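Local coordinates for protein carboxypeptidase 1 (Deinococcus radiodurans str. R1, PDB 5GIV) that probably acts as a zinc-dependent carboxypeptidase of broad specificity, removing amino acids one after another from the C-terminal end of peptides, except proline, at residues 216-219 against 220-223; 272-275 against 276-279; 296-299 against 300-303; 426-429 against 430-434; 457-461 against 462-466. All blocks are in the same frame, centred on the assembly; numbering follows the deposited sequence.

Interaction 1 (216-219 against 220-223)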
loop_
_atom_site.group_PDB
_atom_site.type_symbol
_atom_site.label_atom_id
_atom_site.label_comp_id
_atom_site.label_asym_id
_atom_site.label_seq_id
_atom_site.Cartn_x
_atom_site.Cartn_y
_atom_site.Cartn_z
ATOM N N ARG A 216 18.648 -11.988 -3.343
ATOM C CA ARG A 216 20.068 -12.009 -3.016
ATOM C C ARG A 216 20.901 -11.399 -4.140
ATOM O O ARG A 216 21.873 -10.682 -3.881
ATOM C CB ARG A 216 20.515 -13.438 -2.721
ATOM C CG ARG A 216 19.854 -14.050 -1.484
ATOM C CD ARG A 216 20.580 -15.308 -1.033
ATOM N NE ARG A 216 20.495 -16.398 -2.002
ATOM C CZ ARG A 216 19.549 -17.333 -1.987
ATOM N NH1 ARG A 216 18.600 -17.304 -1.062
ATOM N NH2 ARG A 216 19.546 -18.296 -2.896
ATOM N N VAL A 217 20.525 -11.652 -5.394
ATOM C CA VAL A 217 21.281 -11.113 -6.520
ATOM C C VAL A 217 21.158 -9.594 -6.577
ATOM O O VAL A 217 22.163 -8.881 -6.642
ATOM C CB VAL A 217 20.827 -11.769 -7.835
ATOM C CG1 VAL A 217 21.480 -11.067 -9.026
ATOM C CG2 VAL A 217 21.155 -13.268 -7.826
ATOM N N ILE A 218 19.932 -9.067 -6.554
ATOM C CA ILE A 218 19.816 -7.621 -6.701
ATOM C C ILE A 218 20.331 -6.921 -5.455
ATOM O O ILE A 218 20.803 -5.778 -5.520
ATOM C CB ILE A 218 18.372 -7.193 -7.034
ATOM C CG1 ILE A 218 17.454 -7.400 -5.830
ATOM C CG2 ILE A 218 17.881 -7.902 -8.294
ATOM C CD1 ILE A 218 16.031 -6.948 -6.067
ATOM N N ARG A 219 20.250 -7.580 -4.302
ATOM C CA ARG A 219 20.907 -7.048 -3.119
ATOM C C ARG A 219 22.397 -6.853 -3.377
ATOM O O ARG A 219 22.952 -5.791 -3.082
ATOM C CB ARG A 219 20.666 -7.974 -1.928
ATOM C CG ARG A 219 21.255 -7.484 -0.631
ATOM C CD ARG A 219 22.391 -8.375 -0.177
ATOM N NE ARG A 219 21.925 -9.605 0.471
ATOM C CZ ARG A 219 22.234 -10.828 0.057
ATOM N NH1 ARG A 219 23.009 -10.987 -1.001
ATOM N NH2 ARG A 219 21.783 -11.887 0.711
ATOM N N ASP A 220 23.058 -7.867 -3.959
ATOM C CA ASP A 220 24.466 -7.719 -4.327
ATOM C C ASP A 220 24.645 -6.660 -5.405
ATOM O O ASP A 220 25.661 -5.963 -5.430
ATOM C CB ASP A 220 25.062 -9.042 -4.815
ATOM C CG ASP A 220 25.060 -10.124 -3.757
ATOM O OD1 ASP A 220 24.820 -9.809 -2.574
ATOM O OD2 ASP A 220 25.351 -11.288 -4.116
ATOM N N TYR A 221 23.698 -6.558 -6.341
ATOM C CA TYR A 221 23.773 -5.498 -7.343
ATOM C C TYR A 221 23.905 -4.129 -6.672
ATOM O O TYR A 221 24.654 -3.263 -7.140
ATOM C CB TYR A 221 22.533 -5.526 -8.245
ATOM C CG TYR A 221 22.572 -6.475 -9.440
ATOM C CD1 TYR A 221 23.635 -7.342 -9.648
ATOM C CD2 TYR A 221 21.531 -6.485 -10.366
ATOM C CE1 TYR A 221 23.654 -8.201 -10.750
ATOM C CE2 TYR A 221 21.541 -7.319 -11.456
ATOM C CZ TYR A 221 22.603 -8.177 -11.652
ATOM O OH TYR A 221 22.600 -9.007 -12.755
ATOM N N GLY A 222 23.195 -3.926 -5.561
ATOM C CA GLY A 222 23.202 -2.650 -4.876
ATOM C C GLY A 222 21.819 -2.118 -4.572
ATOM O O GLY A 222 21.677 -0.970 -4.127
ATOM N N TYR A 223 20.783 -2.916 -4.835
ATOM C CA TYR A 223 19.426 -2.497 -4.505
ATOM C C TYR A 223 19.288 -2.395 -2.994
ATOM O O TYR A 223 19.709 -3.297 -2.264
ATOM C CB TYR A 223 18.397 -3.473 -5.069
ATOM C CG TYR A 223 16.962 -3.042 -4.860
ATOM C CD1 TYR A 223 16.431 -1.985 -5.576
ATOM C CD2 TYR A 223 16.131 -3.710 -3.960
ATOM C CE1 TYR A 223 15.121 -1.590 -5.391
ATOM C CE2 TYR A 223 14.820 -3.324 -3.773
ATOM C CZ TYR A 223 14.320 -2.263 -4.491
ATOM O OH TYR A 223 13.021 -1.869 -4.314
#
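Tyr223 and Ile218 meet where helix 207-221 turns into the following loop, and main-chain bonds hold the turn. Within the helix Tyr221 N bonds Val217 O at 2.8 Å. At its end Ile218 O takes two donors from opposite faces of its carbonyl plane: Gly222 N at 3.0 Å and Tyr223 N at 2.9 Å. A weak bond also joins Gly222 N to Arg219 O. With the positive phi of Gly222 (130°), the six-to-one bond from Tyr223 N to Ile218 O and the weak five-to-two bond identify a Schellman motif.

The apolar contact between Ile218 and Tyr223 fits that motif: Ile218 CD1 lies 3.9 Å from Tyr223 CD2, the two side chains running alongside each other. On the preceding residue, Val217 CG1, set opposite the backbone N (chi1 172°), sits over one face of the Tyr221 ring, one turn on, 4.2 Å from its centroid, as a CH-pi contact. Helices 257-275 and 310-323 cover this side.

The polar contacts lie on the more open surface. Arg219 NH1 reaches Asp220 OD1 at 2.7 Å in a salt bridge; the oxygen lies near the guanidinium plane, whereas the nitrogen stands above the carboxylate plane. Asp220 OD2 is bonded to Tyr316 OH.

Interaction 2 (272-275 against 276-279)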
loop_
_atom_site.group_PDB
_atom_site.type_symbol
_atom_site.label_atom_id
_atom_site.label_comp_id
_atom_site.label_asym_id
_atom_site.label_seq_id
_atom_site.Cartn_x
_atom_site.Cartn_y
_atom_site.Cartn_z
ATOM N N LEU A 272 17.558 0.803 -9.370
ATOM C CA LEU A 272 18.896 1.285 -9.048
ATOM C C LEU A 272 19.097 2.698 -9.564
ATOM O O LEU A 272 19.633 3.560 -8.857
ATOM C CB LEU A 272 19.936 0.348 -9.644
ATOM C CG LEU A 272 20.079 -0.980 -8.919
ATOM C CD1 LEU A 272 20.946 -1.912 -9.725
ATOM C CD2 LEU A 272 20.687 -0.718 -7.532
ATOM N N TYR A 273 18.668 2.950 -10.801
ATOM C CA TYR A 273 18.728 4.288 -11.367
ATOM C C TYR A 273 18.067 5.301 -10.433
ATOM O O TYR A 273 18.680 6.305 -10.053
ATOM C CB TYR A 273 18.080 4.271 -12.749
ATOM C CG TYR A 273 18.158 5.555 -13.528
ATOM C CD1 TYR A 273 18.872 6.653 -13.054
ATOM C CD2 TYR A 273 17.502 5.674 -14.736
ATOM C CE1 TYR A 273 18.929 7.828 -13.776
ATOM C CE2 TYR A 273 17.555 6.826 -15.458
ATOM C CZ TYR A 273 18.265 7.909 -14.981
ATOM O OH TYR A 273 18.298 9.063 -15.734
ATOM N N GLU A 274 16.804 5.057 -10.067
ATOM C CA GLU A 274 16.088 5.986 -9.196
ATOM C C GLU A 274 16.753 6.089 -7.827
ATOM O O GLU A 274 16.836 7.180 -7.250
ATOM C CB GLU A 274 14.622 5.555 -9.042
ATOM C CG GLU A 274 13.794 5.626 -10.322
ATOM C CD GLU A 274 13.548 7.037 -10.817
ATOM O OE1 GLU A 274 13.295 7.205 -12.028
ATOM O OE2 GLU A 274 13.602 7.986 -10.007
ATOM N N GLN A 275 17.205 4.958 -7.275
ATOM C CA GLN A 275 17.818 4.976 -5.951
ATOM C C GLN A 275 19.161 5.688 -5.943
ATOM O O GLN A 275 19.651 6.041 -4.868
ATOM C CB GLN A 275 17.982 3.551 -5.406
ATOM C CG GLN A 275 16.677 2.928 -4.871
ATOM C CD GLN A 275 16.904 1.630 -4.109
ATOM O OE1 GLN A 275 17.927 0.949 -4.283
ATOM N NE2 GLN A 275 15.947 1.278 -3.259
ATOM N N GLY A 276 19.772 5.896 -7.104
ATOM C CA GLY A 276 21.014 6.640 -7.166
ATOM C C GLY A 276 20.876 8.137 -7.363
ATOM O O GLY A 276 21.882 8.853 -7.299
ATOM N N VAL A 277 19.665 8.642 -7.605
ATOM C CA VAL A 277 19.512 10.072 -7.814
ATOM C C VAL A 277 20.022 10.810 -6.586
ATOM O O VAL A 277 19.819 10.377 -5.443
ATOM C CB VAL A 277 18.051 10.437 -8.122
ATOM C CG1 VAL A 277 17.886 11.945 -8.125
ATOM C CG2 VAL A 277 17.624 9.863 -9.469
ATOM N N ASP A 278 20.751 11.896 -6.824
ATOM C CA ASP A 278 21.333 12.648 -5.724
ATOM C C ASP A 278 20.266 13.144 -4.753
ATOM O O ASP A 278 19.236 13.687 -5.161
ATOM C CB ASP A 278 22.137 13.827 -6.255
ATOM C CG ASP A 278 22.916 14.504 -5.162
ATOM O OD1 ASP A 278 23.415 13.774 -4.280
ATOM O OD2 ASP A 278 23.003 15.749 -5.154
ATOM N N ALA A 279 20.534 12.987 -3.452
ATOM C CA ALA A 279 19.583 13.438 -2.438
ATOM C C ALA A 279 19.251 14.918 -2.579
ATOM O O ALA A 279 18.138 15.338 -2.245
ATOM C CB ALA A 279 20.128 13.168 -1.035
#
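Gly276 and Val277 meet the last turn of helix 257-275 in a mainly main-chain contact, buried where that helix gives way to the loop leading to helix 292-306. Gly276 N has two acceptors, a weak bond to Leu272 O at 2.9 Å and a bond to Tyr273 O at 3.2 Å. Val277 N then binds Glu274 O at 3.2 Å, with the hydrogen pointing nearly straight at the oxygen (161°). Both i to i+3 bonds enter from well above the carbonyl plane, with C=O...N angles of 111° at Tyr273 O and 114° at Glu274 O, evidence that the turn tightens as the chain leaves the helix.

Side chains add little across the junction. Val277 CG2, placed opposite its own carbonyl carbon, packs 3.6 Å from Glu274 O and 3.8 Å from Tyr273 O, so a methyl group borders the carbonyls of the final turn.

The polar ends of the helical residues bind elsewhere. Glu274 takes a hydrogen bond from His295 and a salt bridge from Arg240, Tyr273 OH bonds Val290 N, and Gln275 OE1 bonds Asp224 N. Upstream on the same helix lie His266 and His270, two zinc ligands of the HExxH motif; the contact is thus the C-terminal exit of the metal-binding helix of this M32 peptidase.

Interaction 3 (296-299 against 300-303). With ZN (zinc ion), chain G.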
loop_
_atom_site.group_PDB
_atom_site.type_symbol
_atom_site.label_atom_id
_atom_site.label_comp_id
_atom_site.label_asym_id
_atom_site.label_seq_id
_atom_site.Cartn_x
_atom_site.Cartn_y
_atom_site.Cartn_z
ATOM N N GLU A 296 15.454 2.595 -19.532
ATOM C CA GLU A 296 15.534 1.226 -20.019
ATOM C C GLU A 296 16.971 0.787 -20.278
ATOM O O GLU A 296 17.237 -0.418 -20.348
ATOM C CB GLU A 296 14.716 1.075 -21.297
ATOM C CG GLU A 296 14.582 -0.359 -21.772
ATOM C CD GLU A 296 13.594 -1.165 -20.940
ATOM O OE1 GLU A 296 13.171 -2.240 -21.410
ATOM O OE2 GLU A 296 13.243 -0.727 -19.821
ATOM N N SER A 297 17.900 1.733 -20.452
ATOM C CA SER A 297 19.299 1.351 -20.592
ATOM C C SER A 297 19.806 0.705 -19.321
ATOM O O SER A 297 20.692 -0.153 -19.368
ATOM C CB SER A 297 20.163 2.573 -20.919
ATOM O OG SER A 297 20.418 3.343 -19.751
ATOM N N GLN A 298 19.250 1.101 -18.183
ATOM C CA GLN A 298 19.722 0.606 -16.903
ATOM C C GLN A 298 19.070 -0.723 -16.535
ATOM O O GLN A 298 19.738 -1.621 -16.008
ATOM C CB GLN A 298 19.472 1.675 -15.852
ATOM C CG GLN A 298 20.292 2.919 -16.165
ATOM C CD GLN A 298 21.755 2.560 -16.456
ATOM O OE1 GLN A 298 22.446 2.005 -15.599
ATOM N NE2 GLN A 298 22.222 2.877 -17.660
ATOM N N SER A 299 17.778 -0.881 -16.815
ATOM C CA SER A 299 17.178 -2.199 -16.648
ATOM C C SER A 299 17.873 -3.220 -17.541
ATOM O O SER A 299 18.179 -4.333 -17.104
ATOM C CB SER A 299 15.678 -2.134 -16.923
ATOM O OG SER A 299 15.428 -1.503 -18.155
ATOM N N ARG A 300 18.155 -2.848 -18.787
ATOM C CA ARG A 300 18.790 -3.774 -19.713
ATOM C C ARG A 300 20.253 -4.013 -19.362
ATOM O O ARG A 300 20.786 -5.099 -19.620
ATOM C CB ARG A 300 18.657 -3.247 -21.137
ATOM C CG ARG A 300 17.223 -3.293 -21.652
ATOM C CD ARG A 300 16.672 -4.715 -21.601
ATOM N NE ARG A 300 15.491 -4.858 -22.443
ATOM C CZ ARG A 300 14.855 -6.008 -22.665
ATOM N NH1 ARG A 300 15.290 -7.136 -22.107
ATOM N NH2 ARG A 300 13.797 -6.033 -23.469
ATOM N N LEU A 301 20.928 -3.017 -18.795
ATOM C CA LEU A 301 22.311 -3.228 -18.402
ATOM C C LEU A 301 22.401 -4.299 -17.320
ATOM O O LEU A 301 23.116 -5.299 -17.471
ATOM C CB LEU A 301 22.921 -1.905 -17.936
ATOM C CG LEU A 301 24.410 -1.865 -17.562
ATOM C CD1 LEU A 301 24.999 -0.447 -17.702
ATOM C CD2 LEU A 301 24.613 -2.400 -16.132
ATOM N N TRP A 302 21.622 -4.142 -16.246
ATOM C CA TRP A 302 21.687 -5.105 -15.154
ATOM C C TRP A 302 21.030 -6.428 -15.520
ATOM O O TRP A 302 21.448 -7.477 -15.023
ATOM C CB TRP A 302 21.053 -4.517 -13.899
ATOM C CG TRP A 302 21.867 -3.401 -13.299
ATOM C CD1 TRP A 302 21.639 -2.058 -13.418
ATOM C CD2 TRP A 302 23.070 -3.537 -12.525
ATOM N NE1 TRP A 302 22.607 -1.353 -12.743
ATOM C CE2 TRP A 302 23.497 -2.234 -12.185
ATOM C CE3 TRP A 302 23.813 -4.631 -12.071
ATOM C CZ2 TRP A 302 24.639 -1.995 -11.416
ATOM C CZ3 TRP A 302 24.955 -4.386 -11.297
ATOM C CH2 TRP A 302 25.354 -3.079 -10.985
ATOM N N GLU A 303 20.032 -6.417 -16.402
ATOM C CA GLU A 303 19.393 -7.672 -16.780
ATOM C C GLU A 303 20.243 -8.443 -17.785
ATOM O O GLU A 303 20.583 -9.606 -17.552
ATOM C CB GLU A 303 17.993 -7.416 -17.361
ATOM C CG GLU A 303 17.310 -8.662 -17.929
ATOM C CD GLU A 303 16.215 -8.368 -18.967
ATOM O OE1 GLU A 303 15.619 -9.330 -19.490
ATOM O OE2 GLU A 303 15.941 -7.184 -19.265
HETATM ZN ZN ZN G . 11.794 -1.698 -18.518
HETATM O O HOH W 1 14.013 -3.082 -23.920
HETATM O O HOH W 2 11.041 -2.906 -19.982
HETATM O O HOH W 3 9.863 -2.255 -17.188
HETATM O O HOH W 4 10.034 -0.018 -18.315
#
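Glu296 runs alongside Arg300 one helical turn on, its CG 3.9 Å from Arg300 CG. The helix, 292-306, supplies the third protein ligand of the zinc ion, beside His266 and His270, with three waters also bound: an HExxH motif with a downstream glutamate, as in the gluzincin type of metallopeptidase. Glu296 OE2 binds the zinc ion at 2.2 Å. Its chain leaves opposite the backbone N (chi1 -172°) and bends at chi2 (75°), which carries the carboxylate to the metal.

The other oxygen, Glu296 OE1, accepts hydrogen bonds from a zinc-bound water at 2.6 Å and from a second water that in turn accepts from Arg300 NE. Directly, Glu296 OE1 and Arg300 NE form only a long salt bridge of 3.6 Å: carboxylate and guanidinium planes stand 79° apart, and the oxygen lies well out of the guanidinium plane, so the attraction is one of charge. Arg300 NH1 extends the network through a salt bridge with Glu303 OE2 at 2.9 Å; the hydrogen-bond component of this Arg300-Glu303 bridge is weak. Glu303 OE2 also bonds His266 ND1, a second-shell contact that would orient this zinc ligand.

Along the backbone, Glu296 O is gripped twice from one face of its plane, by Arg300 N and by Ser299 OG, the hydroxyl lying 3.0 Å away.

Interaction 4 (426-429 against 430-434)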
loop_
_atom_site.group_PDB
_atom_site.type_symbol
_atom_site.label_atom_id
_atom_site.label_comp_id
_atom_site.label_asym_id
_atom_site.label_seq_id
_atom_site.Cartn_x
_atom_site.Cartn_y
_atom_site.Cartn_z
ATOM N N ASN A 426 17.925 -0.550 -25.138
ATOM C CA ASN A 426 18.810 -1.647 -25.516
ATOM C C ASN A 426 20.135 -1.109 -26.051
ATOM O O ASN A 426 21.216 -1.600 -25.694
ATOM C CB ASN A 426 18.140 -2.537 -26.562
ATOM C CG ASN A 426 17.156 -3.515 -25.961
ATOM O OD1 ASN A 426 17.296 -3.939 -24.810
ATOM N ND2 ASN A 426 16.170 -3.915 -26.761
ATOM N N VAL A 427 20.065 -0.110 -26.935
ATOM C CA VAL A 427 21.280 0.460 -27.507
ATOM C C VAL A 427 22.141 1.071 -26.407
ATOM O O VAL A 427 23.326 0.743 -26.260
ATOM C CB VAL A 427 20.920 1.499 -28.584
ATOM C CG1 VAL A 427 22.166 2.164 -29.122
ATOM C CG2 VAL A 427 20.124 0.853 -29.708
ATOM N N LEU A 428 21.540 1.940 -25.590
ATOM C CA LEU A 428 22.306 2.673 -24.592
ATOM C C LEU A 428 22.882 1.762 -23.516
ATOM O O LEU A 428 23.911 2.096 -22.917
ATOM C CB LEU A 428 21.432 3.757 -23.965
ATOM C CG LEU A 428 21.146 4.976 -24.838
ATOM C CD1 LEU A 428 20.256 5.962 -24.107
ATOM C CD2 LEU A 428 22.453 5.651 -25.251
ATOM N N SER A 429 22.262 0.605 -23.269
ATOM C CA SER A 429 22.758 -0.286 -22.221
ATOM C C SER A 429 24.210 -0.682 -22.473
ATOM O O SER A 429 25.044 -0.629 -21.561
ATOM C CB SER A 429 21.866 -1.528 -22.108
ATOM O OG SER A 429 21.967 -2.363 -23.247
ATOM N N ALA A 430 24.530 -1.086 -23.709
ATOM C CA ALA A 430 25.907 -1.458 -24.041
ATOM C C ALA A 430 26.830 -0.244 -24.106
ATOM O O ALA A 430 28.017 -0.353 -23.777
ATOM C CB ALA A 430 25.948 -2.218 -25.365
ATOM N N GLN A 431 26.317 0.903 -24.556
ATOM C CA GLN A 431 27.132 2.111 -24.616
ATOM C C GLN A 431 27.534 2.555 -23.216
ATOM O O GLN A 431 28.703 2.864 -22.965
ATOM C CB GLN A 431 26.370 3.215 -25.356
ATOM C CG GLN A 431 27.124 4.531 -25.558
ATOM C CD GLN A 431 26.434 5.453 -26.577
ATOM O OE1 GLN A 431 25.582 5.011 -27.346
ATOM N NE2 GLN A 431 26.802 6.740 -26.574
ATOM N N PHE A 432 26.577 2.586 -22.283
ATOM C CA PHE A 432 26.921 2.908 -20.903
ATOM C C PHE A 432 27.850 1.860 -20.314
ATOM O O PHE A 432 28.817 2.191 -19.621
ATOM C CB PHE A 432 25.663 3.024 -20.042
ATOM C CG PHE A 432 24.949 4.324 -20.194
ATOM C CD1 PHE A 432 25.608 5.519 -19.936
ATOM C CD2 PHE A 432 23.623 4.360 -20.585
ATOM C CE1 PHE A 432 24.958 6.723 -20.076
ATOM C CE2 PHE A 432 22.963 5.568 -20.724
ATOM C CZ PHE A 432 23.629 6.750 -20.473
ATOM N N TYR A 433 27.584 0.590 -20.594
ATOM C CA TYR A 433 28.369 -0.464 -19.974
ATOM C C TYR A 433 29.825 -0.396 -20.410
ATOM O O TYR A 433 30.730 -0.504 -19.575
ATOM C CB TYR A 433 27.764 -1.814 -20.316
ATOM C CG TYR A 433 28.463 -2.969 -19.673
ATOM C CD1 TYR A 433 28.133 -3.366 -18.387
ATOM C CD2 TYR A 433 29.458 -3.673 -20.353
ATOM C CE1 TYR A 433 28.767 -4.441 -17.790
ATOM C CE2 TYR A 433 30.101 -4.747 -19.762
ATOM C CZ TYR A 433 29.749 -5.126 -18.481
ATOM O OH TYR A 433 30.376 -6.194 -17.887
ATOM N N ALA A 434 30.067 -0.201 -21.714
ATOM C CA ALA A 434 31.433 -0.144 -22.230
ATOM C C ALA A 434 32.199 1.026 -21.630
ATOM O O ALA A 434 33.403 0.920 -21.360
ATOM C CB ALA A 434 31.424 -0.053 -23.754
#
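Helix 420-439 packs against the zinc-site helix 292-306, and this contact covers two successive turns of it, where Leu428 meets Phe432 and Gln431. Phe432 N binds Leu428 O at 2.8 Å. The Phe432 ring then folds back beside the same turn: CE2 lies 4.0 Å from Leu428 CB and CD2 3.3 Å from Leu428 O. Phe432 CG stands opposite its own carbonyl carbon (chi1 -79°), the setting that brings the ring back beside Leu428.

On a neighbouring side of the turn Leu428 CD2 approaches Gln431 OE1 at 3.8 Å, the two side chains lying alongside each other. This is a van der Waals contact of a methyl group with the amide oxygen; the amide's hydrogen bonds go to Ala483 O, Thr485 N and Thr480 OG1.

Elsewhere the helical bonding is uneven. Within these two segments Val427 O receives two weak bonds, from Gln431 N and Ala430 N, each 3.4 Å long, while Tyr433 N reaches Ser429 O at 3.0 Å. Ser429 OG turns back to bind Asn426 O at 2.7 Å, giving its proton to the carbonyl of the preceding turn.

Leu428 and Phe432 both touch Ser297 of helix 292-306 and Ile476 of helix 472-480, whereas Val427 and Ala430 touch Tyr489 of helix 487-501.

Interaction 5 (457-461 against 462-466)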
loop_
_atom_site.group_PDB
_atom_site.type_symbol
_atom_site.label_atom_id
_atom_site.label_comp_id
_atom_site.label_asym_id
_atom_site.label_seq_id
_atom_site.Cartn_x
_atom_site.Cartn_y
_atom_site.Cartn_z
ATOM N N GLY A 457 29.055 1.938 -8.870
ATOM C CA GLY A 457 29.626 3.234 -8.533
ATOM C C GLY A 457 29.803 4.113 -9.755
ATOM O O GLY A 457 29.431 5.291 -9.747
ATOM N N TRP A 458 30.325 3.541 -10.840
ATOM C CA TRP A 458 30.479 4.310 -12.067
ATOM C C TRP A 458 29.129 4.819 -12.569
ATOM O O TRP A 458 28.988 5.992 -12.926
ATOM C CB TRP A 458 31.161 3.449 -13.136
ATOM C CG TRP A 458 31.563 4.247 -14.345
ATOM C CD1 TRP A 458 32.773 4.850 -14.566
ATOM C CD2 TRP A 458 30.755 4.540 -15.491
ATOM N NE1 TRP A 458 32.764 5.498 -15.775
ATOM C CE2 TRP A 458 31.541 5.327 -16.365
ATOM C CE3 TRP A 458 29.444 4.207 -15.870
ATOM C CZ2 TRP A 458 31.064 5.784 -17.592
ATOM C CZ3 TRP A 458 28.968 4.662 -17.089
ATOM C CH2 TRP A 458 29.775 5.443 -17.937
ATOM N N LEU A 459 28.125 3.944 -12.607
ATOM C CA LEU A 459 26.808 4.335 -13.102
ATOM C C LEU A 459 26.167 5.372 -12.197
ATOM O O LEU A 459 25.527 6.313 -12.681
ATOM C CB LEU A 459 25.912 3.102 -13.234
ATOM C CG LEU A 459 26.360 2.087 -14.289
ATOM C CD1 LEU A 459 25.637 0.766 -14.111
ATOM C CD2 LEU A 459 26.103 2.628 -15.688
ATOM N N ARG A 460 26.328 5.226 -10.883
ATOM C CA ARG A 460 25.774 6.224 -9.977
ATOM C C ARG A 460 26.443 7.583 -10.192
ATOM O O ARG A 460 25.768 8.615 -10.275
ATOM C CB ARG A 460 25.920 5.763 -8.524
ATOM C CG ARG A 460 25.251 6.691 -7.528
ATOM C CD ARG A 460 25.709 6.428 -6.106
ATOM N NE ARG A 460 27.164 6.502 -5.978
ATOM C CZ ARG A 460 27.840 7.626 -5.730
ATOM N NH1 ARG A 460 27.193 8.785 -5.585
ATOM N NH2 ARG A 460 29.164 7.593 -5.635
ATOM N N GLU A 461 27.772 7.601 -10.302
ATOM C CA GLU A 461 28.477 8.874 -10.439
ATOM C C GLU A 461 28.262 9.516 -11.804
ATOM O O GLU A 461 28.228 10.747 -11.902
ATOM C CB GLU A 461 29.965 8.688 -10.162
ATOM C CG GLU A 461 30.264 8.459 -8.698
ATOM C CD GLU A 461 31.720 8.141 -8.432
ATOM O OE1 GLU A 461 32.433 7.696 -9.371
ATOM O OE2 GLU A 461 32.157 8.378 -7.280
ATOM N N ASN A 462 28.140 8.717 -12.865
ATOM C CA ASN A 462 28.084 9.255 -14.216
ATOM C C ASN A 462 26.677 9.308 -14.804
ATOM O O ASN A 462 26.478 9.992 -15.814
ATOM C CB ASN A 462 28.994 8.438 -15.137
ATOM C CG ASN A 462 30.457 8.585 -14.765
ATOM O OD1 ASN A 462 31.126 9.508 -15.207
ATOM N ND2 ASN A 462 30.952 7.680 -13.940
ATOM N N VAL A 463 25.697 8.624 -14.200
ATOM C CA VAL A 463 24.353 8.567 -14.769
ATOM C C VAL A 463 23.308 8.896 -13.714
ATOM O O VAL A 463 22.536 9.847 -13.871
ATOM C CB VAL A 463 24.059 7.188 -15.382
ATOM C CG1 VAL A 463 22.715 7.211 -16.106
ATOM C CG2 VAL A 463 25.192 6.744 -16.293
ATOM N N TYR A 464 23.263 8.100 -12.639
ATOM C CA TYR A 464 22.124 8.147 -11.723
ATOM C C TYR A 464 22.051 9.471 -10.976
ATOM O O TYR A 464 20.987 10.109 -10.926
ATOM C CB TYR A 464 22.195 6.998 -10.715
ATOM C CG TYR A 464 22.246 5.612 -11.315
ATOM C CD1 TYR A 464 21.999 5.402 -12.662
ATOM C CD2 TYR A 464 22.575 4.513 -10.531
ATOM C CE1 TYR A 464 22.070 4.134 -13.206
ATOM C CE2 TYR A 464 22.643 3.249 -11.067
ATOM C CZ TYR A 464 22.390 3.063 -12.400
ATOM O OH TYR A 464 22.458 1.796 -12.931
ATOM N N ARG A 465 23.163 9.898 -10.366
ATOM C CA ARG A 465 23.065 10.987 -9.404
ATOM C C ARG A 465 22.494 12.239 -10.039
ATOM O O ARG A 465 21.827 13.027 -9.355
ATOM C CB ARG A 465 24.427 11.283 -8.777
ATOM C CG ARG A 465 25.462 11.891 -9.732
ATOM C CD ARG A 465 26.746 12.242 -8.997
ATOM N NE ARG A 465 27.765 12.771 -9.907
ATOM C CZ ARG A 465 28.276 13.999 -9.854
ATOM N NH1 ARG A 465 27.870 14.865 -8.925
ATOM N NH2 ARG A 465 29.192 14.360 -10.744
ATOM N N HIS A 466 22.734 12.438 -11.340
ATOM C CA HIS A 466 22.296 13.668 -11.989
ATOM C C HIS A 466 20.786 13.758 -12.189
ATOM O O HIS A 466 20.271 14.869 -12.341
ATOM C CB HIS A 466 23.011 13.853 -13.326
ATOM C CG HIS A 466 24.496 13.961 -13.196
ATOM N ND1 HIS A 466 25.367 13.045 -13.747
ATOM C CD2 HIS A 466 25.261 14.865 -12.543
ATOM C CE1 HIS A 466 26.607 13.390 -13.453
ATOM N NE2 HIS A 466 26.569 14.488 -12.717
#
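Leu459 and Tyr464 make the tight, buried part of this helix end. Leu459 CB lies over a face of the Tyr464 ring, 3.6 Å from CZ, in a CH-pi contact. The turn widens beneath it: Leu459 O accepts from both Val463 N and Tyr464 N, and the i to i+5 bond from Tyr464 N, 2.9 Å long, marks a pi-type turn. Beyond this packing Tyr464 OH bonds Gln298 OE1 of helix 292-306.

Equally close, though nearer the surface, Asn462 is laid over one face of the Trp458 indole. Amide and ring planes are 25° apart, with ND2 3.2 Å above the ring; CB stands over the six-membered ring as a CH-pi donor, 4.0 Å from its centroid. The same ND2 binds Trp458 O at 2.8 Å, a carbonyl that also accepts from Asn462 N.

The solvent side is looser. Glu461 and Arg465 are exposed, and their charged groups do not meet. Arg465, with CG between its backbone N and carbonyl carbon (chi1 68°), instead brings NE to a lone pair of Glu461 O at 2.9 Å. Side-chain N-H groups thus serve carbonyls of the last turns, and the helix end is finished by donors from Asn462 and Arg465 as well as by its backbone.

In the fold
From the N terminus the contacts follow in series; none nests within or crosses another, and each closes only a local turn. Interaction 1 ends helix 207-221, and interaction 2 ends helix 257-275; they touch where Leu272 packs on Gly222 and Tyr223. Interaction 3, on helix 292-306, joins interaction 1 through a probable hydrogen bond from Tyr221 OH to Trp302 O, and lies about 8 Å, centre to centre, from interaction 4 on helix 420-439. Interaction 5, in the last turns of helix 453-464, meets interaction 2 through the backbone of Asp278 and Arg465, and interaction 4 through Val463 against Phe432. Together they tie five helices, two of which carry the zinc ligands.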